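LysM domain protein (Mycobacterium smegmatis, PDB 4OIT) binds mannose as a bacterial lectin of the beta-prism II fold and forms a domain-swapped dimer. Local coordinates at residues G32-Y37 against W44-N49. Sequence-based numbering, arbitrary orientation.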
ATOM      1  N   GLY B  32      -9.850  -9.994  -0.596  1.00 22.53           N
ATOM      2  CA  GLY B  32      -8.523 -10.120   0.003  1.00 22.51           C
ATOM      3  C   GLY B  32      -8.127 -11.546   0.338  1.00 22.25           C
ATOM      4  O   GLY B  32      -6.963 -11.814   0.632  1.00 22.08           O
ATOM      5  N   ASN B  33      -9.089 -12.464   0.297  1.00 22.21           N
ATOM      6  CA  ASN B  33      -8.832 -13.855   0.651  1.00 22.37           C
ATOM      7  C   ASN B  33      -8.215 -14.626  -0.513  1.00 22.61           C
ATOM      8  O   ASN B  33      -8.716 -14.575  -1.638  1.00 22.27           O
ATOM      9  CB  ASN B  33     -10.124 -14.535   1.114  1.00 22.34           C
ATOM     10  CG  ASN B  33      -9.872 -15.721   2.035  1.00 22.68           C
ATOM     11  OD1 ASN B  33      -8.737 -15.987   2.449  1.00 22.70           O
ATOM     12  ND2 ASN B  33     -10.940 -16.440   2.369  1.00 22.65           N
ATOM     13  N   LEU B  34      -7.113 -15.317  -0.236  1.00 23.12           N
ATOM     14  CA  LEU B  34      -6.518 -16.243  -1.191  1.00 23.56           C
ATOM     15  C   LEU B  34      -7.174 -17.603  -0.985  1.00 24.23           C
ATOM     16  O   LEU B  34      -6.900 -18.281   0.001  1.00 24.14           O
ATOM     17  CB  LEU B  34      -5.006 -16.350  -0.981  1.00 23.37           C
ATOM     18  CG  LEU B  34      -4.294 -17.313  -1.939  1.00 23.39           C
ATOM     19  CD1 LEU B  34      -4.288 -16.755  -3.356  1.00 23.28           C
ATOM     20  CD2 LEU B  34      -2.877 -17.604  -1.466  1.00 23.41           C
ATOM     21  N   VAL B  35      -8.029 -17.997  -1.923  1.00 25.41           N
ATOM     22  CA  VAL B  35      -8.865 -19.185  -1.755  1.00 25.86           C
ATOM     23  C   VAL B  35      -8.518 -20.287  -2.757  1.00 26.39           C
ATOM     24  O   VAL B  35      -8.395 -20.036  -3.956  1.00 26.61           O
ATOM     25  CB  VAL B  35     -10.358 -18.838  -1.905  1.00 26.06           C
ATOM     26  CG1 VAL B  35     -11.221 -20.017  -1.475  1.00 26.24           C
ATOM     27  CG2 VAL B  35     -10.704 -17.599  -1.088  1.00 26.12           C
ATOM     28  N   LEU B  36      -8.366 -21.504  -2.241  1.00 26.74           N
ATOM     29  CA  LEU B  36      -8.195 -22.698  -3.062  1.00 27.15           C
ATOM     30  C   LEU B  36      -9.541 -23.405  -3.210  1.00 27.45           C
ATOM     31  O   LEU B  36     -10.113 -23.871  -2.225  1.00 26.88           O
ATOM     32  CB  LEU B  36      -7.176 -23.646  -2.422  1.00 27.22           C
ATOM     33  CG  LEU B  36      -6.942 -24.996  -3.111  1.00 27.20           C
ATOM     34  CD1 LEU B  36      -6.356 -24.810  -4.503  1.00 27.27           C
ATOM     35  CD2 LEU B  36      -6.036 -25.873  -2.262  1.00 27.42           C
ATOM     36  N   TYR B  37     -10.036 -23.475  -4.444  1.00 28.24           N
ATOM     37  CA  TYR B  37     -11.292 -24.162  -4.747  1.00 29.15           C
ATOM     38  C   TYR B  37     -11.039 -25.510  -5.421  1.00 30.44           C
ATOM     39  O   TYR B  37     -10.192 -25.624  -6.306  1.00 29.99           O
ATOM     40  CB  TYR B  37     -12.176 -23.293  -5.643  1.00 28.93           C
ATOM     41  CG  TYR B  37     -12.758 -22.090  -4.935  1.00 28.80           C
ATOM     42  CD1 TYR B  37     -13.810 -22.231  -4.036  1.00 28.79           C
ATOM     43  CD2 TYR B  37     -12.262 -20.810  -5.169  1.00 28.85           C
ATOM     44  CE1 TYR B  37     -14.348 -21.134  -3.382  1.00 28.87           C
ATOM     45  CE2 TYR B  37     -12.794 -19.706  -4.521  1.00 28.74           C
ATOM     46  CZ  TYR B  37     -13.839 -19.872  -3.633  1.00 28.72           C
ATOM     47  OH  TYR B  37     -14.372 -18.783  -2.985  1.00 28.46           O
ATOM     48  N   TRP B  44      -9.513 -24.669   1.255  1.00 29.46           N
ATOM     49  CA  TRP B  44      -8.480 -23.960   2.006  1.00 28.76           C
ATOM     50  C   TRP B  44      -8.471 -22.487   1.627  1.00 27.77           C
ATOM     51  O   TRP B  44      -8.812 -22.117   0.501  1.00 27.34           O
ATOM     52  CB  TRP B  44      -7.093 -24.556   1.734  1.00 29.03           C
ATOM     53  CG  TRP B  44      -5.974 -23.835   2.439  1.00 28.94           C
ATOM     54  CD1 TRP B  44      -5.582 -24.002   3.734  1.00 28.90           C
ATOM     55  CD2 TRP B  44      -5.107 -22.839   1.883  1.00 28.94           C
ATOM     56  NE1 TRP B  44      -4.524 -23.174   4.020  1.00 29.06           N
ATOM     57  CE2 TRP B  44      -4.213 -22.447   2.902  1.00 29.03           C
ATOM     58  CE3 TRP B  44      -4.999 -22.239   0.622  1.00 29.09           C
ATOM     59  CZ2 TRP B  44      -3.221 -21.482   2.700  1.00 29.18           C
ATOM     60  CZ3 TRP B  44      -4.013 -21.277   0.421  1.00 29.26           C
ATOM     61  CH2 TRP B  44      -3.138 -20.909   1.458  1.00 29.25           C
ATOM     62  N   SER B  45      -8.085 -21.653   2.585  1.00 26.53           N
ATOM     63  CA  SER B  45      -7.852 -20.240   2.323  1.00 25.57           C
ATOM     64  C   SER B  45      -6.900 -19.677   3.363  1.00 24.86           C
ATOM     65  O   SER B  45      -6.693 -20.280   4.414  1.00 25.22           O
ATOM     66  CB  SER B  45      -9.169 -19.455   2.316  1.00 25.62           C
ATOM     67  OG  SER B  45      -9.694 -19.290   3.623  1.00 25.57           O
ATOM     68  N   THR B  46      -6.324 -18.520   3.054  1.00 23.96           N
ATOM     69  CA  THR B  46      -5.451 -17.800   3.987  1.00 23.19           C
ATOM     70  C   THR B  46      -6.233 -17.068   5.081  1.00 22.79           C
ATOM     71  O   THR B  46      -5.640 -16.558   6.036  1.00 22.78           O
ATOM     72  CB  THR B  46      -4.594 -16.755   3.248  1.00 22.87           C
ATOM     73  OG1 THR B  46      -5.442 -15.922   2.448  1.00 22.37           O
ATOM     74  CG2 THR B  46      -3.561 -17.437   2.365  1.00 22.63           C
ATOM     75  N   GLY B  47      -7.553 -16.994   4.927  1.00 22.36           N
ATOM     76  CA  GLY B  47      -8.418 -16.343   5.907  1.00 22.11           C
ATOM     77  C   GLY B  47      -8.169 -14.852   6.010  1.00 21.81           C
ATOM     78  O   GLY B  47      -8.364 -14.259   7.068  1.00 22.15           O
ATOM     79  N   THR B  48      -7.748 -14.247   4.903  1.00 21.69           N
ATOM     80  CA  THR B  48      -7.397 -12.825   4.870  1.00 21.50           C
ATOM     81  C   THR B  48      -8.533 -11.960   4.316  1.00 21.70           C
ATOM     82  O   THR B  48      -8.311 -10.816   3.915  1.00 21.67           O
ATOM     83  CB  THR B  48      -6.111 -12.593   4.051  1.00 21.25           C
ATOM     84  OG1 THR B  48      -6.218 -13.257   2.783  1.00 20.95           O
ATOM     85  CG2 THR B  48      -4.904 -13.129   4.800  1.00 20.97           C
ATOM     86  N   ASN B  49      -9.746 -12.513   4.297  1.00 22.02           N
ATOM     87  CA  ASN B  49     -10.945 -11.762   3.910  1.00 22.27           C
ATOM     88  C   ASN B  49     -11.175 -10.533   4.786  1.00 22.14           C
ATOM     89  O   ASN B  49     -11.287 -10.645   6.004  1.00 22.69           O
ATOM     90  CB  ASN B  49     -12.195 -12.655   3.935  1.00 22.52           C
ATOM     91  CG  ASN B  49     -12.297 -13.496   5.195  1.00 22.63           C
ATOM     92  OD1 ASN B  49     -11.348 -14.192   5.565  1.00 22.71           O
ATOM     93  ND2 ASN B  49     -13.452 -13.454   5.849  1.00 22.70           N
TER
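Gly-32 meets Thr-48 through a hydroxyl-to-carbonyl bond: OG1 of Thr-48 donates to O of Gly-32 at 2.7 Å, standing 38° out of the carbonyl plane. The same OG1 accepts the hydroxyl of Thr-46, making a relay in which each threonine oxygen sits between its own backbone N and carbonyl carbon. Asn-33 then reaches into the turn that follows the second strand. Because its CG lies anti to the backbone N (chi1 -155°), OD1 of Asn-33 comes close to the Gly-47 and Thr-48 amides; N of Thr-48 donates to it over 3.2 Å from well above the amide plane. Its ND2 makes a weak bond to OG of Ser-45, so the amide bridges the end of the strand, at Ser-45, and the turn behind it, at Thr-48. At Leu-34 the backbone is held twice by one residue: its N donates to OG1 of Thr-46 (3.2 Å), which stands in for a main-chain acceptor, while its O receives N of Thr-46. The Leu-34 side chain crosses that of Thr-46 obliquely, CB of Leu-34 lying 3.8 Å from CG2 of Thr-46. Val-35 pairs with Ser-45 at an antiparallel non-hydrogen-bonded site, their CG2 and CB atoms on the same sheet face. Leu-36 and Trp-44 form the hydrogen-bonded pair beyond it, where N of Leu-36 donates to O of Trp-44 (2.8 Å, 163° at the hydrogen). On that face CB of Leu-36 abuts the indole edge in plane, 4.0 Å from CE3 of Trp-44. The contact thus spans the open end of the beta hairpin 34-38/41-45, within a four-stranded antiparallel sheet of the prism. Strand 24-28 flanks strand 34-38, Leu-66 of strand 64-68 packs on Leu-34, Thr-46 and Thr-48, and Trp-74 of the second subunit touches both threonines.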